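Local atomic coordinates of coronin (Toxoplasma gondii, PDB entry 4OZU), a protein that probably binds actin filaments and contributes to host-cell invasion and egress by the parasite, represented here by its WD40 domain. Residues V7-I12 / G226-D231; K13-E18 / C292-Y297; L323-D326 / A330-G333; F349-K354 / A361-P366. All blocks are in the same frame, centred on the assembly; numbering follows the deposited sequence.

Interaction 1: V7-I12 / G226-D231; sequences VDVPLI and GLAGRD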
# COMPACT_ATOMS: atom_id res chain seq x y z
N VAL A 7 6.50 23.86 -4.53
CA VAL A 7 6.63 23.74 -3.08
C VAL A 7 7.57 22.59 -2.73
O VAL A 7 7.41 21.47 -3.22
CB VAL A 7 5.25 23.51 -2.42
CG1 VAL A 7 5.40 23.23 -0.93
CG2 VAL A 7 4.35 24.71 -2.66
N ASP A 8 8.56 22.87 -1.89
CA ASP A 8 9.55 21.86 -1.51
C ASP A 8 9.01 20.97 -0.39
O ASP A 8 8.01 21.30 0.26
CB ASP A 8 10.86 22.54 -1.08
CG ASP A 8 12.03 21.57 -0.99
OD1 ASP A 8 11.92 20.45 -1.53
OD2 ASP A 8 13.05 21.95 -0.38
N VAL A 9 9.67 19.84 -0.17
CA VAL A 9 9.22 18.89 0.85
C VAL A 9 9.35 19.52 2.24
O VAL A 9 10.43 19.96 2.62
CB VAL A 9 10.04 17.58 0.79
CG1 VAL A 9 9.62 16.63 1.91
CG2 VAL A 9 9.87 16.90 -0.57
N PRO A 10 8.24 19.57 3.00
CA PRO A 10 8.30 20.22 4.31
C PRO A 10 8.95 19.36 5.39
O PRO A 10 8.83 18.13 5.36
CB PRO A 10 6.83 20.45 4.65
CG PRO A 10 6.12 19.35 3.96
CD PRO A 10 6.89 19.08 2.69
N LEU A 11 9.63 20.01 6.33
CA LEU A 11 10.06 19.36 7.54
C LEU A 11 8.85 19.28 8.45
O LEU A 11 8.19 20.29 8.70
CB LEU A 11 11.19 20.13 8.22
CG LEU A 11 11.61 19.59 9.60
CD1 LEU A 11 12.30 18.25 9.46
CD2 LEU A 11 12.49 20.59 10.31
N ILE A 12 8.55 18.08 8.95
CA ILE A 12 7.38 17.88 9.79
C ILE A 12 7.80 17.33 11.15
O ILE A 12 8.08 16.14 11.29
CB ILE A 12 6.37 16.93 9.13
CG1 ILE A 12 5.92 17.51 7.79
CG2 ILE A 12 5.17 16.72 10.05
CD1 ILE A 12 5.08 16.58 6.95
N GLY A 226 11.15 8.29 -4.35
CA GLY A 226 10.20 9.35 -4.62
C GLY A 226 10.71 10.72 -4.21
O GLY A 226 11.91 10.93 -4.03
N LEU A 227 9.78 11.66 -4.06
CA LEU A 227 10.13 13.07 -3.87
C LEU A 227 10.88 13.34 -2.57
O LEU A 227 11.85 14.11 -2.55
CB LEU A 227 8.86 13.93 -3.89
CG LEU A 227 9.11 15.43 -3.91
CD1 LEU A 227 9.72 15.83 -5.25
CD2 LEU A 227 7.82 16.21 -3.64
N ALA A 228 10.39 12.76 -1.48
CA ALA A 228 10.93 13.05 -0.16
C ALA A 228 12.00 12.06 0.24
O ALA A 228 12.75 12.30 1.19
CB ALA A 228 9.81 13.04 0.88
N GLY A 229 12.07 10.95 -0.48
CA GLY A 229 12.97 9.86 -0.12
C GLY A 229 14.34 9.98 -0.75
O GLY A 229 14.81 11.07 -1.05
N ARG A 230 15.00 8.84 -0.92
CA ARG A 230 16.32 8.79 -1.54
C ARG A 230 16.35 7.70 -2.60
O ARG A 230 15.85 6.60 -2.38
CB ARG A 230 17.40 8.56 -0.49
CG ARG A 230 17.66 9.76 0.41
CD ARG A 230 18.16 10.95 -0.40
NE ARG A 230 18.51 12.12 0.40
CZ ARG A 230 17.67 13.10 0.70
NH1 ARG A 230 16.40 13.07 0.31
NH2 ARG A 230 18.10 14.13 1.42
N ASP A 231 16.95 8.01 -3.75
CA ASP A 231 16.92 7.10 -4.89
C ASP A 231 17.45 5.74 -4.49
O ASP A 231 18.47 5.62 -3.82
CB ASP A 231 17.74 7.65 -6.06
CG ASP A 231 17.45 6.91 -7.37
OD1 ASP A 231 17.97 5.79 -7.58
OD2 ASP A 231 16.70 7.45 -8.21

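Interaction 2: K13-E18 / C292-Y297; sequences KNLYAE and CRYYQY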
# COMPACT_ATOMS: atom_id res chain seq x y z
N LYS A 13 7.84 18.22 12.14
CA LYS A 13 8.20 17.84 13.50
C LYS A 13 6.98 17.50 14.33
O LYS A 13 7.08 16.83 15.35
CB LYS A 13 8.98 18.98 14.18
CG LYS A 13 10.42 19.10 13.73
CD LYS A 13 11.13 20.19 14.53
CE LYS A 13 12.64 20.13 14.34
NZ LYS A 13 13.32 21.14 15.20
N ASN A 14 5.82 17.97 13.87
CA ASN A 14 4.57 17.81 14.60
C ASN A 14 3.49 17.28 13.67
O ASN A 14 3.24 17.85 12.61
CB ASN A 14 4.12 19.14 15.21
CG ASN A 14 5.20 19.79 16.03
OD1 ASN A 14 5.78 20.80 15.63
ND2 ASN A 14 5.48 19.23 17.20
N LEU A 15 2.86 16.19 14.08
CA LEU A 15 1.78 15.59 13.32
C LEU A 15 0.94 14.79 14.29
O LEU A 15 1.44 13.86 14.91
CB LEU A 15 2.33 14.70 12.21
CG LEU A 15 1.32 14.20 11.18
CD1 LEU A 15 0.93 15.33 10.24
CD2 LEU A 15 1.89 13.03 10.40
N TYR A 16 -0.33 15.16 14.44
CA TYR A 16 -1.17 14.47 15.40
C TYR A 16 -2.27 13.68 14.71
O TYR A 16 -2.77 14.05 13.64
CB TYR A 16 -1.77 15.47 16.41
CG TYR A 16 -2.80 16.43 15.89
CD1 TYR A 16 -2.43 17.69 15.43
CD2 TYR A 16 -4.15 16.11 15.91
CE1 TYR A 16 -3.38 18.60 14.98
CE2 TYR A 16 -5.11 17.01 15.45
CZ TYR A 16 -4.71 18.25 15.00
OH TYR A 16 -5.65 19.15 14.55
N ALA A 17 -2.60 12.55 15.32
CA ALA A 17 -3.64 11.68 14.81
C ALA A 17 -4.98 12.07 15.42
O ALA A 17 -5.08 12.22 16.64
CB ALA A 17 -3.31 10.23 15.13
N GLU A 18 -5.99 12.25 14.58
CA GLU A 18 -7.34 12.56 15.06
C GLU A 18 -8.35 11.58 14.47
O GLU A 18 -8.58 11.56 13.26
CB GLU A 18 -7.72 14.00 14.70
CG GLU A 18 -9.11 14.38 15.18
CD GLU A 18 -9.38 15.87 15.07
OE1 GLU A 18 -9.23 16.42 13.96
OE2 GLU A 18 -9.74 16.49 16.09
N CYS A 292 -0.53 2.97 16.24
CA CYS A 292 0.28 3.13 15.04
C CYS A 292 1.25 4.28 15.26
O CYS A 292 0.82 5.37 15.64
CB CYS A 292 -0.60 3.42 13.82
SG CYS A 292 0.22 4.51 12.62
N ARG A 293 2.54 4.06 15.04
CA ARG A 293 3.51 5.14 15.17
C ARG A 293 4.07 5.53 13.81
O ARG A 293 4.05 4.75 12.86
CB ARG A 293 4.63 4.77 16.13
CG ARG A 293 5.44 3.55 15.75
CD ARG A 293 6.49 3.28 16.82
NE ARG A 293 7.36 4.43 17.01
CZ ARG A 293 8.31 4.51 17.94
NH1 ARG A 293 8.51 3.51 18.79
NH2 ARG A 293 9.05 5.61 18.03
N TYR A 294 4.55 6.76 13.74
CA TYR A 294 5.06 7.28 12.49
C TYR A 294 6.31 8.14 12.67
O TYR A 294 6.58 8.69 13.74
CB TYR A 294 3.98 8.07 11.76
CG TYR A 294 3.07 8.89 12.63
CD1 TYR A 294 1.95 8.31 13.23
CD2 TYR A 294 3.30 10.24 12.85
CE1 TYR A 294 1.10 9.06 14.02
CE2 TYR A 294 2.46 10.99 13.64
CZ TYR A 294 1.36 10.40 14.22
OH TYR A 294 0.52 11.15 15.01
N TYR A 295 7.05 8.20 11.57
CA TYR A 295 8.35 8.82 11.47
C TYR A 295 8.33 9.72 10.25
O TYR A 295 7.49 9.55 9.37
CB TYR A 295 9.45 7.77 11.30
CG TYR A 295 9.48 6.70 12.36
CD1 TYR A 295 8.59 5.63 12.32
CD2 TYR A 295 10.40 6.75 13.39
CE1 TYR A 295 8.63 4.64 13.30
CE2 TYR A 295 10.44 5.78 14.37
CZ TYR A 295 9.55 4.73 14.32
OH TYR A 295 9.61 3.77 15.30
N GLN A 296 9.26 10.67 10.18
CA GLN A 296 9.52 11.34 8.91
C GLN A 296 10.90 11.01 8.41
O GLN A 296 11.89 11.15 9.13
CB GLN A 296 9.38 12.86 9.00
CG GLN A 296 9.37 13.47 7.61
CD GLN A 296 9.38 14.98 7.60
OE1 GLN A 296 9.94 15.63 8.49
NE2 GLN A 296 8.78 15.56 6.56
N TYR A 297 10.95 10.57 7.15
CA TYR A 297 12.20 10.39 6.43
C TYR A 297 12.46 11.70 5.69
O TYR A 297 11.74 12.04 4.76
CB TYR A 297 12.10 9.21 5.47
CG TYR A 297 13.38 8.78 4.79
CD1 TYR A 297 14.56 8.66 5.49
CD2 TYR A 297 13.38 8.44 3.44
CE1 TYR A 297 15.73 8.24 4.86
CE2 TYR A 297 14.53 8.03 2.81
CZ TYR A 297 15.69 7.92 3.52
OH TYR A 297 16.83 7.50 2.88
O HOH W 1 -1.02 12.02 17.67

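Interaction 3: L323-D326 / A330-G333; sequences LAVD and AEIG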
# COMPACT_ATOMS: atom_id res chain seq x y z
N LEU A 323 -4.05 12.67 -3.21
CA LEU A 323 -4.99 13.52 -3.92
C LEU A 323 -6.32 13.66 -3.20
O LEU A 323 -7.08 14.59 -3.46
CB LEU A 323 -5.25 12.99 -5.33
CG LEU A 323 -4.13 13.18 -6.36
CD1 LEU A 323 -4.48 12.45 -7.64
CD2 LEU A 323 -3.87 14.65 -6.64
N ALA A 324 -6.59 12.73 -2.28
CA ALA A 324 -7.87 12.70 -1.59
C ALA A 324 -7.88 13.45 -0.25
O ALA A 324 -8.94 13.62 0.35
CB ALA A 324 -8.29 11.25 -1.36
N VAL A 325 -6.73 13.89 0.24
CA VAL A 325 -6.69 14.49 1.58
C VAL A 325 -7.37 15.87 1.60
O VAL A 325 -7.49 16.53 0.57
CB VAL A 325 -5.25 14.64 2.15
CG1 VAL A 325 -4.54 13.28 2.16
CG2 VAL A 325 -4.45 15.69 1.38
N ASP A 326 -7.80 16.26 2.79
CA ASP A 326 -8.50 17.52 3.01
C ASP A 326 -7.48 18.62 3.31
O ASP A 326 -7.01 18.76 4.44
CB ASP A 326 -9.50 17.36 4.16
CG ASP A 326 -10.44 18.55 4.29
OD1 ASP A 326 -10.09 19.65 3.81
OD2 ASP A 326 -11.52 18.37 4.87
N ALA A 330 -5.28 20.84 6.84
CA ALA A 330 -3.87 20.51 6.98
C ALA A 330 -3.72 19.01 7.20
O ALA A 330 -2.79 18.55 7.89
CB ALA A 330 -3.23 21.29 8.12
N GLU A 331 -4.63 18.24 6.62
CA GLU A 331 -4.53 16.79 6.63
C GLU A 331 -3.51 16.36 5.59
O GLU A 331 -3.65 16.71 4.42
CB GLU A 331 -5.89 16.15 6.32
CG GLU A 331 -5.89 14.63 6.35
CD GLU A 331 -7.22 14.04 5.92
OE1 GLU A 331 -7.68 14.36 4.79
OE2 GLU A 331 -7.80 13.26 6.70
N ILE A 332 -2.49 15.59 5.99
CA ILE A 332 -1.50 15.12 5.03
C ILE A 332 -1.66 13.63 4.72
O ILE A 332 -1.20 13.15 3.68
CB ILE A 332 -0.06 15.39 5.50
CG1 ILE A 332 0.31 14.56 6.72
CG2 ILE A 332 0.13 16.89 5.78
CD1 ILE A 332 1.79 14.58 7.02
N GLY A 333 -2.31 12.90 5.62
CA GLY A 333 -2.61 11.50 5.38
C GLY A 333 -3.85 11.08 6.15
O GLY A 333 -4.28 11.76 7.09

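Interaction 4: F349-K354 / A361-P366; sequences FIVPRK and ADLYPP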
# COMPACT_ATOMS: atom_id res chain seq x y z
N PHE A 349 -4.18 12.47 9.91
CA PHE A 349 -2.88 12.90 10.40
C PHE A 349 -2.68 14.34 9.95
O PHE A 349 -2.58 14.62 8.75
CB PHE A 349 -1.78 11.96 9.92
CG PHE A 349 -2.03 10.54 10.33
CD1 PHE A 349 -1.63 10.10 11.58
CD2 PHE A 349 -2.71 9.67 9.50
CE1 PHE A 349 -1.88 8.79 11.98
CE2 PHE A 349 -2.96 8.37 9.89
CZ PHE A 349 -2.54 7.93 11.13
N ILE A 350 -2.64 15.22 10.93
CA ILE A 350 -2.76 16.66 10.73
C ILE A 350 -1.57 17.39 11.30
O ILE A 350 -1.14 17.12 12.42
CB ILE A 350 -4.06 17.18 11.40
CG1 ILE A 350 -5.28 16.61 10.68
CG2 ILE A 350 -4.13 18.70 11.36
CD1 ILE A 350 -6.53 16.64 11.50
N VAL A 351 -1.02 18.32 10.53
CA VAL A 351 0.01 19.22 11.04
C VAL A 351 -0.66 20.35 11.81
O VAL A 351 -1.48 21.07 11.24
CB VAL A 351 0.86 19.81 9.91
CG1 VAL A 351 1.92 20.76 10.48
CG2 VAL A 351 1.51 18.70 9.10
N PRO A 352 -0.33 20.52 13.10
CA PRO A 352 -0.96 21.61 13.85
C PRO A 352 -0.45 22.96 13.40
O PRO A 352 0.76 23.18 13.33
CB PRO A 352 -0.54 21.32 15.30
CG PRO A 352 0.73 20.57 15.19
CD PRO A 352 0.62 19.75 13.93
N ARG A 353 -1.38 23.85 13.08
CA ARG A 353 -1.04 25.20 12.64
C ARG A 353 -1.98 26.18 13.33
O ARG A 353 -3.13 25.84 13.63
CB ARG A 353 -1.14 25.31 11.12
CG ARG A 353 -0.02 24.59 10.38
CD ARG A 353 1.31 25.33 10.51
NE ARG A 353 2.43 24.58 9.96
CZ ARG A 353 2.79 24.57 8.68
NH1 ARG A 353 2.11 25.26 7.77
NH2 ARG A 353 3.83 23.85 8.29
N LYS A 354 -1.48 27.38 13.58
CA LYS A 354 -2.25 28.41 14.27
C LYS A 354 -3.57 28.66 13.55
O LYS A 354 -4.64 28.52 14.15
CB LYS A 354 -1.44 29.71 14.35
CG LYS A 354 -2.15 30.85 15.05
CD LYS A 354 -1.31 32.11 15.02
CE LYS A 354 -2.07 33.31 15.56
NZ LYS A 354 -1.31 34.58 15.37
N ALA A 361 0.07 26.13 2.31
CA ALA A 361 0.65 25.76 1.03
C ALA A 361 1.93 24.95 1.20
O ALA A 361 2.21 24.07 0.39
CB ALA A 361 0.94 27.01 0.21
N ASP A 362 2.70 25.25 2.24
CA ASP A 362 4.01 24.65 2.39
C ASP A 362 3.94 23.15 2.70
O ASP A 362 4.95 22.46 2.65
CB ASP A 362 4.80 25.35 3.50
CG ASP A 362 4.17 25.17 4.87
OD1 ASP A 362 2.95 25.38 5.00
OD2 ASP A 362 4.90 24.80 5.81
N LEU A 363 2.75 22.65 3.01
CA LEU A 363 2.60 21.24 3.38
C LEU A 363 2.30 20.34 2.18
O LEU A 363 2.26 19.11 2.33
CB LEU A 363 1.49 21.08 4.42
CG LEU A 363 1.76 21.70 5.79
CD1 LEU A 363 0.54 21.53 6.66
CD2 LEU A 363 2.99 21.08 6.47
N TYR A 364 2.09 20.93 1.01
CA TYR A 364 1.62 20.18 -0.15
C TYR A 364 2.48 20.38 -1.39
O TYR A 364 2.16 21.18 -2.27
CB TYR A 364 0.17 20.56 -0.45
CG TYR A 364 -0.73 20.24 0.72
CD1 TYR A 364 -1.12 18.93 0.97
CD2 TYR A 364 -1.14 21.23 1.59
CE1 TYR A 364 -1.93 18.63 2.05
CE2 TYR A 364 -1.94 20.93 2.67
CZ TYR A 364 -2.33 19.63 2.90
OH TYR A 364 -3.13 19.35 3.98
N PRO A 365 3.60 19.63 -1.47
CA PRO A 365 4.36 19.58 -2.71
C PRO A 365 3.55 18.90 -3.81
O PRO A 365 2.53 18.29 -3.51
CB PRO A 365 5.60 18.76 -2.35
CG PRO A 365 5.64 18.73 -0.85
CD PRO A 365 4.22 18.83 -0.40
N PRO A 366 4.02 18.98 -5.06
CA PRO A 366 3.34 18.31 -6.17
C PRO A 366 3.14 16.82 -5.88
O PRO A 366 4.11 16.10 -5.61
CB PRO A 366 4.29 18.53 -7.35
CG PRO A 366 5.04 19.78 -6.99
CD PRO A 366 5.22 19.71 -5.51

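Interaction 1: V7-I12 / G226-D231
The N-terminal arm of a WD40 propeller meets a blade loop here, with V9 set against L227 and A228. V9 carries the whole of the first side. Its two methyls are shared out between the two partners. V9 CG2 lies 3.7 Å from L227 CG and 3.8 Å from L227 CD2. V9 CG1 packs on A228 CB, again at 3.7 Å. CG1 of V9 stands opposite its own backbone N (chi1 177°), which leaves CG2 beside that N. CG2 faces L227 and also skirts A228, while CG1 rests on A228. V9 and L227 lie alongside one another, pointing opposite ways.

Both segments are loop. Residues 7-12 precede strand 16-25 in the chain, and that strand completes the last blade of the propeller. Residues 226-231 join strands 220-223 and 233-239 of another blade. The nearest CA atoms are those of V9 and A228, 6.2 Å apart.

The polar bonds stay within each loop. The backbone N of V9 makes a weak bond of 2.7 Å to D8 OD1, bent to 141°. On the other side, R230 NH1 donates to G229 O at 2.9 Å. That carbonyl oxygen lies in the guanidinium plane, while NH1 sits well above the carbonyl plane. E277 receives a hydrogen bond from L227 N through OE1 and also bonds to the backbone of A228, so it holds the turn at the two residues that meet V9. P365 packs against L227, and H298 touches V9.

Interaction 2: K13-E18 / C292-Y297
A first torsion of 37° puts CG of Y294 between its backbone N and carbonyl carbon, and the ring reaches L15. CG of L15 is opposite its own backbone N (chi1 -169°), which points the branch at the ring. L15 CD2 comes in from one side of the ring plane, at the CE2 rim. This is a junction between two blades of the WD40 propeller. Residues 16-18 begin strand 16-25 of the closing blade. Residues 292-297 belong to strand 291-298 of the blade before it.

Y294 OH donates a hydrogen bond of 2.9 Å to L15 O. The acceptor sits at the edge of the ring, in its plane. The hydroxyl itself stands 40° above the L15 carbonyl plane, so the bond does not use a lone pair direction. Apolar packing runs alongside it: L15 CD2 is 3.9 Å from Y294 CE2. The two side chains cross at a slant. A17 CB comes within 3.9 Å of the hydroxyl oxygen of Y294.

The Y294 ring also meets F349 edge-to-face and packs with Y283. A disulfide between C285 and C292 has been seen in this protein. It ties strand 291-298 to its neighbour 281-286.

The backbone N of A17 is close to the hydroxyl but poorly angled for a direct bond. A water bridges them: it accepts from A17 N at 2.9 Å and donates to Y294 OH at 3.2 Å.

Interaction 3: L323-D326 / A330-G333
D326 and E331 close the loop that leads into strand 331-339, in the last blade of the WD40 propeller. A classic beta bulge follows at once, where I332 and G333 both face F349 of the adjacent strand 343-350.

Two hydrogen bonds link D326 with E331. The backbone N of D326 donates to E331 OE1 at 2.8 Å and 165°, on the anti lone pair of that oxygen. The extended E331 side chain brings the carboxylate back alongside the loop. The return bond, E331 N to D326 O, is longer at 3.3 Å.

Salt bridges involve the outer partners. The other carboxylate oxygen of E331, OE2, pairs with R334 and bonds to S348 OG. D326 OD2 forms a salt bridge with R329. The like charges of D326 OD2 and E331 OE1 stay 5.6 Å apart. These arginines probably ease their repulsion.

The remaining contacts are van der Waals. V325 lays its branches on the backbone of the strand. Its CG1 rests 3.7 Å from I332 O, next to the bulge. V325 CG2 sits 3.3 Å from E331 O, an oxygen that also accepts a hydrogen bond from Y364 OH.

Interaction 4: F349-K354 / A361-P366
V351 meets L363 just past the end of strand 343-350, in the last blade of the WD40 propeller. The chain leaves the strand here and returns through a short 3-10 turn at residues 361-363. The branch ends of V351 and L363 meet head to head. V351 CB is 3.7 Å from L363 CD1, and V351 CG2 is 3.8 Å from L363 CD2. L15 and I332 pack on V351 as well, and V351 and L363 are both buried.

Two residues on, R353 turns back toward the 3-10 turn. Its chain bends at chi2 (-73°), which carries the guanidinium to D362. The grip is end-on and double. R353 NH1 donates to D362 OD1 at 2.9 Å and 175°, almost within the guanidinium plane. R353 NH2 donates to D362 OD2, also at 2.9 Å, but less straight. Both oxygens use their syn lone pairs. The two flat groups are nearly coplanar, 26° apart. NH1 has a second partner in Q360 OE1.

L363 serves both contacts. Its CD1 lies 4.0 Å over one face of the R353 guanidinium, toward the rim, and its CD2 is 3.4 Å from R353 NH2. The paired bonds fix the rotation of the guanidinium, and the leucine lies against its face. They probably also stabilise the ionised form of D362.

Interactions 2, 3 and 4 share the closing blade: strands 16-25, 343-350 and 331-339 lie side by side in its sheet. L15 and I332 touch between interactions 2 and 3. Interaction 1 joins the lead-in to that blade with a loop of a different blade. It meets interaction 2 through Q296, which bonds to P10 and I12, and interaction 4 through P365. Buried members include L15, Y294, E331, V351 and L363; V9, L227, D326, R353 and D362 are partly exposed. Interaction 1 is purely apolar. Interaction 2 adds a hydroxyl and a water between blades. Interaction 3 relies on backbone and carboxylate bonds just ahead of a bulge. Interaction 4 pairs a partly exposed salt bridge with buried leucine and valine.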